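Local coordinates for protein transcription initiation factor TFIID subunit 5 (PDB 2J4B) that probably acts as a subunit of the TFIID and SAGA complexes that helps control transcription initiation by RNA polymerase II, at residues 33-38 / 69-74; 40-45 / 77-82. One frame throughout, in Å; residues are numbered along the deposited sequence.

Overall arrangement
Both contacts lie in the mainly helical N-terminal NTD2 domain of TAF5, and both start from helix 34-47. In contact 1 the first turn of this helix meets helix 69-75; in contact 2 its second half meets the turn that leads into helix 81-86. The contact centres are about 12 Å apart, at about 8 Å and 13 Å from the centre of the chain. Sequence order is kept, since the later part of helix 34-47 takes the later partner. Aromatic side chains span the gap each time, Tyr35 and Phe38 in contact 1 and Tyr42 and Phe43 in contact 2. Phe58 joins the two sites, as its ring meets both Phe38 and Tyr42.

Contact 1 (33-38 / 69-74); sequences LLYPLF and SEEIKQ
Ile72 reaches the rings of Tyr35 and Phe38 with a single methyl group, and these are the apolar contacts between the two segments. Its CD1 lies in the plane of the Tyr35 ring at the edge, 3.6 Å from CE1, and the two side chains run past each other in opposite senses. The same CD1 sits 4.0 Å from Phe38 CE2, but it approaches that ring obliquely, and the Phe38 and Ile72 side chains cross almost perpendicularly. Ile72 gets there by extending CG1 beside its own backbone N (chi1 -62°), with CD1 bent back at chi2.

Long side chains are needed because the segments 34-38 and 69-74 run almost parallel, 3° apart, with axes 12.6 Å from each other at closest approach. This is a loosely spaced parallel helix pair within the NTD2 domain, filled by aromatic rings; Phe57, Phe58 and His65 pack round Phe38, the histidine edge-to-face.

The remaining contact pairs a hydroxyl with an aliphatic carbon: Tyr35 OH lies 3.4 Å from Glu71 CB, and no hydrogen bond links the segments. Glu71 bends at chi2 (67°), and its carboxylate plane stands nearly perpendicular to the tyrosine ring. Glu71 OE1 has a long, weak ion pair with NZ of Lys68, on which the Tyr35 side chain also rests.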
# COMPACT_ATOMS: atom_id res chain seq x y z
N LEU A 33 -0.88 1.74 6.56
CA LEU A 33 -1.29 2.07 5.21
C LEU A 33 -0.25 1.69 4.17
O LEU A 33 -0.59 1.39 3.03
CB LEU A 33 -1.60 3.57 5.11
CG LEU A 33 -2.02 4.10 3.74
CD1 LEU A 33 -3.21 3.35 3.11
CD2 LEU A 33 -2.33 5.60 3.80
N LEU A 34 1.04 1.71 4.51
CA LEU A 34 2.06 1.45 3.50
C LEU A 34 2.13 -0.01 3.04
O LEU A 34 2.58 -0.27 1.92
CB LEU A 34 3.43 1.91 3.97
CG LEU A 34 3.59 3.40 4.30
CD1 LEU A 34 5.04 3.65 4.84
CD2 LEU A 34 3.23 4.34 3.12
N TYR A 35 1.69 -0.96 3.86
CA TYR A 35 1.83 -2.38 3.51
C TYR A 35 0.92 -2.82 2.36
O TYR A 35 1.41 -3.36 1.36
CB TYR A 35 1.60 -3.32 4.70
CG TYR A 35 1.62 -4.79 4.29
CD1 TYR A 35 2.75 -5.36 3.75
CD2 TYR A 35 0.50 -5.58 4.43
CE1 TYR A 35 2.78 -6.68 3.39
CE2 TYR A 35 0.51 -6.91 4.08
CZ TYR A 35 1.65 -7.46 3.56
OH TYR A 35 1.68 -8.80 3.18
N PRO A 36 -0.41 -2.62 2.52
CA PRO A 36 -1.33 -2.91 1.41
C PRO A 36 -1.05 -2.06 0.18
O PRO A 36 -1.14 -2.56 -0.93
CB PRO A 36 -2.71 -2.60 2.00
CG PRO A 36 -2.45 -1.75 3.19
CD PRO A 36 -1.13 -2.15 3.71
N LEU A 37 -0.71 -0.80 0.35
CA LEU A 37 -0.35 0.03 -0.79
C LEU A 37 0.87 -0.55 -1.54
O LEU A 37 0.89 -0.60 -2.77
CB LEU A 37 -0.02 1.44 -0.32
CG LEU A 37 0.44 2.42 -1.41
CD1 LEU A 37 -0.43 2.36 -2.69
CD2 LEU A 37 0.47 3.85 -0.80
N PHE A 38 1.87 -0.96 -0.76
CA PHE A 38 3.09 -1.58 -1.27
C PHE A 38 2.84 -2.82 -2.13
O PHE A 38 3.33 -2.93 -3.24
CB PHE A 38 3.97 -1.97 -0.08
CG PHE A 38 5.13 -2.85 -0.42
CD1 PHE A 38 6.27 -2.32 -0.99
CD2 PHE A 38 5.10 -4.20 -0.10
CE1 PHE A 38 7.37 -3.14 -1.26
CE2 PHE A 38 6.20 -5.03 -0.35
CZ PHE A 38 7.33 -4.49 -0.93
N SER A 69 7.07 -9.96 7.80
CA SER A 69 8.08 -10.60 6.96
C SER A 69 7.63 -11.96 6.39
O SER A 69 8.01 -12.34 5.27
CB SER A 69 9.38 -10.74 7.75
OG SER A 69 9.12 -11.15 9.06
N GLU A 70 6.83 -12.67 7.17
CA GLU A 70 6.29 -13.98 6.78
C GLU A 70 5.56 -13.87 5.45
O GLU A 70 5.76 -14.68 4.55
CB GLU A 70 5.31 -14.49 7.84
CG GLU A 70 5.80 -14.45 9.28
CD GLU A 70 6.31 -15.78 9.75
OE1 GLU A 70 5.93 -16.80 9.15
OE2 GLU A 70 7.09 -15.80 10.73
N GLU A 71 4.69 -12.86 5.36
CA GLU A 71 3.83 -12.67 4.19
C GLU A 71 4.62 -12.09 3.02
O GLU A 71 4.39 -12.46 1.86
CB GLU A 71 2.65 -11.75 4.52
CG GLU A 71 1.64 -12.35 5.49
CD GLU A 71 2.21 -12.56 6.90
OE1 GLU A 71 2.49 -11.55 7.58
OE2 GLU A 71 2.35 -13.72 7.31
N ILE A 72 5.54 -11.18 3.32
CA ILE A 72 6.47 -10.66 2.32
C ILE A 72 7.17 -11.80 1.56
O ILE A 72 7.23 -11.79 0.34
CB ILE A 72 7.54 -9.74 2.95
CG1 ILE A 72 6.90 -8.52 3.61
CG2 ILE A 72 8.56 -9.30 1.90
CD1 ILE A 72 6.15 -7.63 2.66
N LYS A 73 7.69 -12.78 2.29
CA LYS A 73 8.40 -13.89 1.65
C LYS A 73 7.48 -14.81 0.86
O LYS A 73 7.94 -15.53 -0.03
CB LYS A 73 9.19 -14.70 2.68
CG LYS A 73 10.16 -15.70 2.04
CD LYS A 73 10.88 -16.54 3.08
CE LYS A 73 11.76 -17.57 2.41
NZ LYS A 73 11.00 -18.37 1.40
N GLN A 74 6.19 -14.81 1.16
CA GLN A 74 5.23 -15.49 0.28
C GLN A 74 5.13 -14.77 -1.07
O GLN A 74 5.09 -15.42 -2.12
CB GLN A 74 3.84 -15.59 0.93
CG GLN A 74 3.58 -16.88 1.72
CD GLN A 74 2.14 -16.98 2.18
OE1 GLN A 74 1.73 -16.31 3.13
NE2 GLN A 74 1.35 -17.80 1.50

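Contact 2 (40-45 / 77-82); sequences HIYFDL and SIYTVQ
Tyr42 sets its phenol hydroxyl against the main-chain carbonyl of Ile78, the one polar approach between these segments. From CB, the side chain leaves helix 34-47 with CG anti to the backbone N (chi1 -175°), which carries the ring across to the residues before helix 81-86. One side of the ring then closes on Ile78 O: CE2 and CZ each lie 3.3 Å from it, and the oxygen approaches obliquely. At the tip, OH is 2.7 Å from Ile78 O, a weak hydrogen bond at most, with an angle of about 103° at the hydroxyl (CZ-OH-O). The hydroxyl also comes within 4.1 Å of Tyr79 CD1, so the end of Tyr42 fits against two successive residues of the partner. Phe58 meets the Tyr42 ring from helix 51-61.

Beside this approach, Phe43 and Ile78 make a looser apolar touch, with Phe43 CE1 4.3 Å from Ile78 CG2. Both residues are buried, and both also rest on Ala90 of helix 88-95; Ile78 further packs on Phe89, His83 and Ile84. The ring of Phe75, at the end of helix 69-75, meets that of Phe43 at a steep angle.

Just beyond the touching residues Thr80 is the N-cap of helix 81-86, its OG1 making a weak hydrogen bond to His83 N, while Tyr79 N is hydrogen-bonded to His83 ND1. The contact thus joins the second half of helix 34-47 to the turn between helices 69-75 and 81-86 of the NTD2 domain, which ends in the Thr80 N-cap of the second, with a tyrosine hydroxyl set against a main-chain carbonyl of that turn.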
# COMPACT_ATOMS: atom_id res chain seq x y z
N HIS A 40 0.06 -3.65 -3.43
CA HIS A 40 -0.78 -3.26 -4.55
C HIS A 40 0.03 -2.65 -5.69
O HIS A 40 -0.29 -2.86 -6.85
CB HIS A 40 -1.90 -2.31 -4.10
CG HIS A 40 -3.14 -3.03 -3.69
ND1 HIS A 40 -3.85 -3.83 -4.54
CD2 HIS A 40 -3.79 -3.07 -2.50
CE1 HIS A 40 -4.90 -4.33 -3.91
NE2 HIS A 40 -4.88 -3.88 -2.67
N ILE A 41 1.04 -1.86 -5.36
CA ILE A 41 1.96 -1.34 -6.39
C ILE A 41 2.76 -2.46 -7.08
O ILE A 41 2.89 -2.49 -8.31
CB ILE A 41 2.93 -0.30 -5.77
CG1 ILE A 41 2.13 0.95 -5.36
CG2 ILE A 41 4.04 0.05 -6.75
CD1 ILE A 41 2.90 1.91 -4.48
N TYR A 42 3.26 -3.40 -6.29
CA TYR A 42 3.93 -4.58 -6.79
C TYR A 42 3.06 -5.39 -7.75
O TYR A 42 3.49 -5.75 -8.84
CB TYR A 42 4.31 -5.45 -5.60
CG TYR A 42 5.12 -6.68 -5.91
CD1 TYR A 42 6.42 -6.58 -6.41
CD2 TYR A 42 4.61 -7.95 -5.65
CE1 TYR A 42 7.18 -7.70 -6.67
CE2 TYR A 42 5.38 -9.09 -5.91
CZ TYR A 42 6.66 -8.95 -6.42
OH TYR A 42 7.43 -10.06 -6.68
N PHE A 43 1.83 -5.69 -7.34
CA PHE A 43 0.91 -6.42 -8.20
C PHE A 43 0.55 -5.62 -9.46
O PHE A 43 0.32 -6.21 -10.53
CB PHE A 43 -0.35 -6.77 -7.42
CG PHE A 43 -0.20 -7.95 -6.49
CD1 PHE A 43 1.03 -8.54 -6.27
CD2 PHE A 43 -1.30 -8.45 -5.82
CE1 PHE A 43 1.15 -9.61 -5.43
CE2 PHE A 43 -1.18 -9.53 -4.96
CZ PHE A 43 0.04 -10.10 -4.76
N ASP A 44 0.51 -4.29 -9.34
CA ASP A 44 0.16 -3.45 -10.49
C ASP A 44 1.29 -3.35 -11.53
O ASP A 44 1.02 -3.31 -12.74
CB ASP A 44 -0.29 -2.08 -10.01
CG ASP A 44 -1.77 -2.02 -9.72
OD1 ASP A 44 -2.51 -2.78 -10.38
OD2 ASP A 44 -2.22 -1.23 -8.85
N LEU A 45 2.54 -3.33 -11.08
CA LEU A 45 3.69 -3.38 -11.98
C LEU A 45 3.78 -4.72 -12.72
O LEU A 45 4.19 -4.77 -13.90
CB LEU A 45 4.99 -3.11 -11.21
CG LEU A 45 5.16 -1.68 -10.68
CD1 LEU A 45 6.34 -1.63 -9.67
CD2 LEU A 45 5.33 -0.63 -11.80
N SER A 77 8.12 -14.73 -4.26
CA SER A 77 8.16 -15.70 -5.36
C SER A 77 7.10 -15.44 -6.42
O SER A 77 7.01 -16.19 -7.38
CB SER A 77 7.97 -17.14 -4.83
OG SER A 77 6.59 -17.50 -4.70
N ILE A 78 6.31 -14.39 -6.25
CA ILE A 78 5.26 -14.03 -7.21
C ILE A 78 5.73 -12.94 -8.17
O ILE A 78 5.71 -11.76 -7.81
CB ILE A 78 4.03 -13.52 -6.46
CG1 ILE A 78 3.46 -14.61 -5.56
CG2 ILE A 78 2.94 -13.03 -7.43
CD1 ILE A 78 2.34 -14.12 -4.69
N TYR A 79 6.13 -13.33 -9.39
CA TYR A 79 6.68 -12.39 -10.38
C TYR A 79 5.73 -12.08 -11.54
O TYR A 79 5.77 -10.99 -12.09
CB TYR A 79 7.98 -12.93 -11.01
CG TYR A 79 8.97 -13.46 -10.01
CD1 TYR A 79 9.60 -12.61 -9.10
CD2 TYR A 79 9.27 -14.82 -9.95
CE1 TYR A 79 10.50 -13.10 -8.18
CE2 TYR A 79 10.17 -15.31 -9.02
CZ TYR A 79 10.77 -14.44 -8.14
OH TYR A 79 11.67 -14.92 -7.21
N THR A 80 4.91 -13.05 -11.93
CA THR A 80 4.08 -12.89 -13.11
C THR A 80 2.60 -12.87 -12.78
O THR A 80 2.21 -13.15 -11.64
CB THR A 80 4.34 -14.01 -14.12
OG1 THR A 80 3.87 -15.25 -13.58
CG2 THR A 80 5.84 -14.10 -14.43
N VAL A 81 1.80 -12.54 -13.78
CA VAL A 81 0.35 -12.53 -13.65
C VAL A 81 -0.19 -13.92 -13.35
O VAL A 81 -1.12 -14.06 -12.57
CB VAL A 81 -0.33 -11.98 -14.94
CG1 VAL A 81 -1.79 -12.44 -15.04
CG2 VAL A 81 -0.24 -10.47 -14.96
N GLN A 82 0.39 -14.93 -13.98
CA GLN A 82 0.01 -16.31 -13.71
C GLN A 82 0.24 -16.67 -12.23
O GLN A 82 -0.54 -17.40 -11.65
CB GLN A 82 0.79 -17.27 -14.62
CG GLN A 82 0.71 -18.76 -14.25
CD GLN A 82 -0.70 -19.32 -14.29
OE1 GLN A 82 -1.62 -18.70 -14.84
NE2 GLN A 82 -0.89 -20.49 -13.69